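Local coordinates for protein geranyl diphosphate synthase small subunit (Antirrhinum majus, PDB 3QKC) that probably serves as the regulatory small subunit of a heterodimeric prenyltransferase that makes geranyl diphosphate, the ten-carbon precursor of monoterpenes, at residues Y20-I25 with L40-P45. Numbering follows the deposited sequence.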
ATOM      1  N   TYR A  20      -7.814 -16.120 -10.219  1.00 46.59           N
ATOM      2  CA  TYR A  20      -6.880 -16.032  -9.118  1.00 45.89           C
ATOM      3  C   TYR A  20      -7.374 -15.037  -8.055  1.00 45.07           C
ATOM      4  O   TYR A  20      -7.308 -15.303  -6.856  1.00 46.01           O
ATOM      5  CB  TYR A  20      -5.498 -15.630  -9.625  1.00 44.99           C
ATOM      6  CG  TYR A  20      -4.512 -15.509  -8.502  1.00 48.43           C
ATOM      7  CD1 TYR A  20      -4.262 -14.279  -7.904  1.00 43.31           C
ATOM      8  CD2 TYR A  20      -3.861 -16.636  -8.002  1.00 46.01           C
ATOM      9  CE1 TYR A  20      -3.376 -14.158  -6.859  1.00 46.96           C
ATOM     10  CE2 TYR A  20      -2.966 -16.522  -6.952  1.00 49.69           C
ATOM     11  CZ  TYR A  20      -2.732 -15.276  -6.391  1.00 44.51           C
ATOM     12  OH  TYR A  20      -1.850 -15.160  -5.350  1.00 48.43           O
ATOM     13  N   LEU A  21      -7.873 -13.893  -8.505  1.00 43.37           N
ATOM     14  CA  LEU A  21      -8.404 -12.890  -7.601  1.00 42.53           C
ATOM     15  C   LEU A  21      -9.679 -13.362  -6.907  1.00 44.62           C
ATOM     16  O   LEU A  21      -9.930 -13.014  -5.756  1.00 44.77           O
ATOM     17  CB  LEU A  21      -8.650 -11.579  -8.355  1.00 40.76           C
ATOM     18  CG  LEU A  21      -7.389 -10.740  -8.619  1.00 39.29           C
ATOM     19  CD1 LEU A  21      -7.609  -9.780  -9.768  1.00 38.65           C
ATOM     20  CD2 LEU A  21      -6.960 -10.002  -7.377  1.00 38.64           C
ATOM     21  N   LYS A  22     -10.484 -14.159  -7.604  1.00 46.61           N
ATOM     22  CA  LYS A  22     -11.762 -14.609  -7.035  1.00 48.91           C
ATOM     23  C   LYS A  22     -11.574 -15.576  -5.871  1.00 49.99           C
ATOM     24  O   LYS A  22     -12.381 -15.622  -4.956  1.00 50.71           O
ATOM     25  CB  LYS A  22     -12.687 -15.172  -8.117  1.00 50.80           C
ATOM     26  CG  LYS A  22     -13.641 -14.105  -8.656  1.00 51.89           C
ATOM     27  CD  LYS A  22     -14.198 -14.443 -10.023  1.00 51.38           C
ATOM     28  CE  LYS A  22     -15.607 -13.887 -10.195  1.00 53.66           C
ATOM     29  NZ  LYS A  22     -15.656 -12.393 -10.124  1.00 50.91           N
ATOM     30  N   LYS A  23     -10.483 -16.324  -5.920  1.00 50.64           N
ATOM     31  CA  LYS A  23     -10.046 -17.150  -4.817  1.00 52.65           C
ATOM     32  C   LYS A  23      -9.608 -16.341  -3.584  1.00 51.55           C
ATOM     33  O   LYS A  23      -9.704 -16.834  -2.472  1.00 52.60           O
ATOM     34  CB  LYS A  23      -8.930 -18.084  -5.303  1.00 54.21           C
ATOM     35  CG  LYS A  23      -9.449 -19.179  -6.247  1.00 57.95           C
ATOM     36  CD  LYS A  23      -8.343 -19.834  -7.063  1.00 56.15           C
ATOM     37  CE  LYS A  23      -8.881 -21.030  -7.838  1.00 60.07           C
ATOM     38  NZ  LYS A  23      -7.865 -22.116  -7.942  1.00 59.46           N
ATOM     39  N   ALA A  24      -9.172 -15.092  -3.779  1.00 49.65           N
ATOM     40  CA  ALA A  24      -8.639 -14.277  -2.681  1.00 48.69           C
ATOM     41  C   ALA A  24      -9.622 -13.281  -2.051  1.00 48.46           C
ATOM     42  O   ALA A  24      -9.448 -12.883  -0.892  1.00 48.46           O
ATOM     43  CB  ALA A  24      -7.379 -13.562  -3.134  1.00 47.26           C
ATOM     44  N   ILE A  25     -10.635 -12.874  -2.818  1.00 48.39           N
ATOM     45  CA  ILE A  25     -11.576 -11.823  -2.417  1.00 48.75           C
ATOM     46  C   ILE A  25     -13.038 -12.299  -2.529  1.00 51.10           C
ATOM     47  O   ILE A  25     -13.670 -12.144  -3.591  1.00 50.96           O
ATOM     48  CB  ILE A  25     -11.418 -10.537  -3.264  1.00 47.42           C
ATOM     49  CG1 ILE A  25      -9.960 -10.104  -3.352  1.00 45.27           C
ATOM     50  CG2 ILE A  25     -12.281  -9.394  -2.677  1.00 46.72           C
ATOM     51  CD1 ILE A  25      -9.684  -9.112  -4.474  1.00 44.70           C
ATOM     52  N   LEU A  40     -15.780  -3.683  -6.552  1.00 39.12           N
ATOM     53  CA  LEU A  40     -14.983  -2.697  -7.308  1.00 37.37           C
ATOM     54  C   LEU A  40     -13.913  -3.351  -8.166  1.00 36.07           C
ATOM     55  O   LEU A  40     -13.687  -2.935  -9.291  1.00 36.19           O
ATOM     56  CB  LEU A  40     -14.394  -1.642  -6.377  1.00 36.62           C
ATOM     57  CG  LEU A  40     -15.490  -0.885  -5.627  1.00 38.19           C
ATOM     58  CD1 LEU A  40     -14.901   0.256  -4.814  1.00 37.07           C
ATOM     59  CD2 LEU A  40     -16.530  -0.364  -6.608  1.00 38.79           C
ATOM     60  N   THR A  41     -13.311  -4.414  -7.646  1.00 35.34           N
ATOM     61  CA  THR A  41     -12.260  -5.156  -8.333  1.00 34.37           C
ATOM     62  C   THR A  41     -12.729  -5.743  -9.668  1.00 35.27           C
ATOM     63  O   THR A  41     -12.051  -5.588 -10.690  1.00 34.69           O
ATOM     64  CB  THR A  41     -11.686  -6.257  -7.407  1.00 34.07           C
ATOM     65  OG1 THR A  41     -11.218  -5.650  -6.199  1.00 35.58           O
ATOM     66  CG2 THR A  41     -10.541  -7.035  -8.061  1.00 35.58           C
ATOM     67  N   PHE A  42     -13.883  -6.396  -9.659  1.00 36.67           N
ATOM     68  CA  PHE A  42     -14.414  -7.047 -10.864  1.00 38.38           C
ATOM     69  C   PHE A  42     -15.360  -6.195 -11.710  1.00 39.48           C
ATOM     70  O   PHE A  42     -15.717  -6.591 -12.819  1.00 40.11           O
ATOM     71  CB  PHE A  42     -15.061  -8.391 -10.505  1.00 39.56           C
ATOM     72  CG  PHE A  42     -14.159  -9.272  -9.689  1.00 38.55           C
ATOM     73  CD1 PHE A  42     -14.254  -9.290  -8.305  1.00 39.29           C
ATOM     74  CD2 PHE A  42     -13.194 -10.047 -10.298  1.00 38.78           C
ATOM     75  CE1 PHE A  42     -13.391 -10.078  -7.541  1.00 38.52           C
ATOM     76  CE2 PHE A  42     -12.329 -10.837  -9.545  1.00 38.03           C
ATOM     77  CZ  PHE A  42     -12.429 -10.852  -8.170  1.00 38.77           C
ATOM     78  N   ALA A  43     -15.764  -5.034 -11.201  1.00 39.78           N
ATOM     79  CA  ALA A  43     -16.529  -4.089 -12.031  1.00 41.12           C
ATOM     80  C   ALA A  43     -15.594  -3.142 -12.794  1.00 40.43           C
ATOM     81  O   ALA A  43     -15.992  -2.532 -13.784  1.00 41.58           O
ATOM     82  CB  ALA A  43     -17.507  -3.279 -11.185  1.00 41.55           C
ATOM     83  N   ALA A  44     -14.364  -2.998 -12.318  1.00 38.74           N
ATOM     84  CA  ALA A  44     -13.456  -2.010 -12.895  1.00 37.98           C
ATOM     85  C   ALA A  44     -13.001  -2.419 -14.303  1.00 38.77           C
ATOM     86  O   ALA A  44     -12.832  -3.607 -14.564  1.00 38.56           O
ATOM     87  CB  ALA A  44     -12.273  -1.832 -12.001  1.00 36.45           C
ATOM     88  N   PRO A  45     -12.790  -1.436 -15.209  1.00 39.78           N
ATOM     89  CA  PRO A  45     -12.154  -1.776 -16.497  1.00 40.46           C
ATOM     90  C   PRO A  45     -10.807  -2.457 -16.250  1.00 40.08           C
ATOM     91  O   PRO A  45     -10.130  -2.150 -15.270  1.00 39.40           O
ATOM     92  CB  PRO A  45     -11.946  -0.414 -17.173  1.00 40.16           C
ATOM     93  CG  PRO A  45     -12.930   0.518 -16.487  1.00 41.86           C
ATOM     94  CD  PRO A  45     -13.033   0.011 -15.074  1.00 40.11           C
TER
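Leu21 O is gripped by two backbone donors, Ala24 N and Ile25 N, each at 3.0 Å. Both bonds fold the chain back near the C-terminal end of helix 5-24, where it meets helix 34-43. Phe42 buries more surface here than any other residue of the two segments. Its CG lies beside its own backbone N (chi1 -51°), which sends the ring across to Leu21 and Lys22. Lys22 takes one face of the ring. Its chain bends at its far end, with a chi4 of 63°, and folds the ammonium back over the aromatic carbons. Lys22 NZ sits 3.5 Å from the centroid of the Phe42 ring and 17° off the normal, a cation-pi contact. The aliphatic part of the same chain packs too, with Lys22 CG 3.5 Å from Phe42 CZ. Leu21 CB meets Phe42 CZ obliquely at 3.9 Å. The other face of the ring lies against its neighbour Thr41, whose CG2 is above the ring centre. Deeper in, Ile25 CD1 and Thr41 OG1 approach tip to tip at 4.2 Å; this hydroxyl is hydrogen-bonded to Met37 O. Ile25 O is hydrogen-bonded to His38 ND1, which links the segment to helix 34-43. Leu21 also packs on helix 68-85, and Ile25 on helix 105-126. With an alanine at Phe42, the Lys22 ammonium would probably lose its aromatic partner, and a gap would be likely to open beside Leu21. The contact joins two N-terminal helices of the all-helical prenyltransferase fold, and its chemistry implies apolar packing inside, with an exposed lysine closing the outer side through charge and pi electrons.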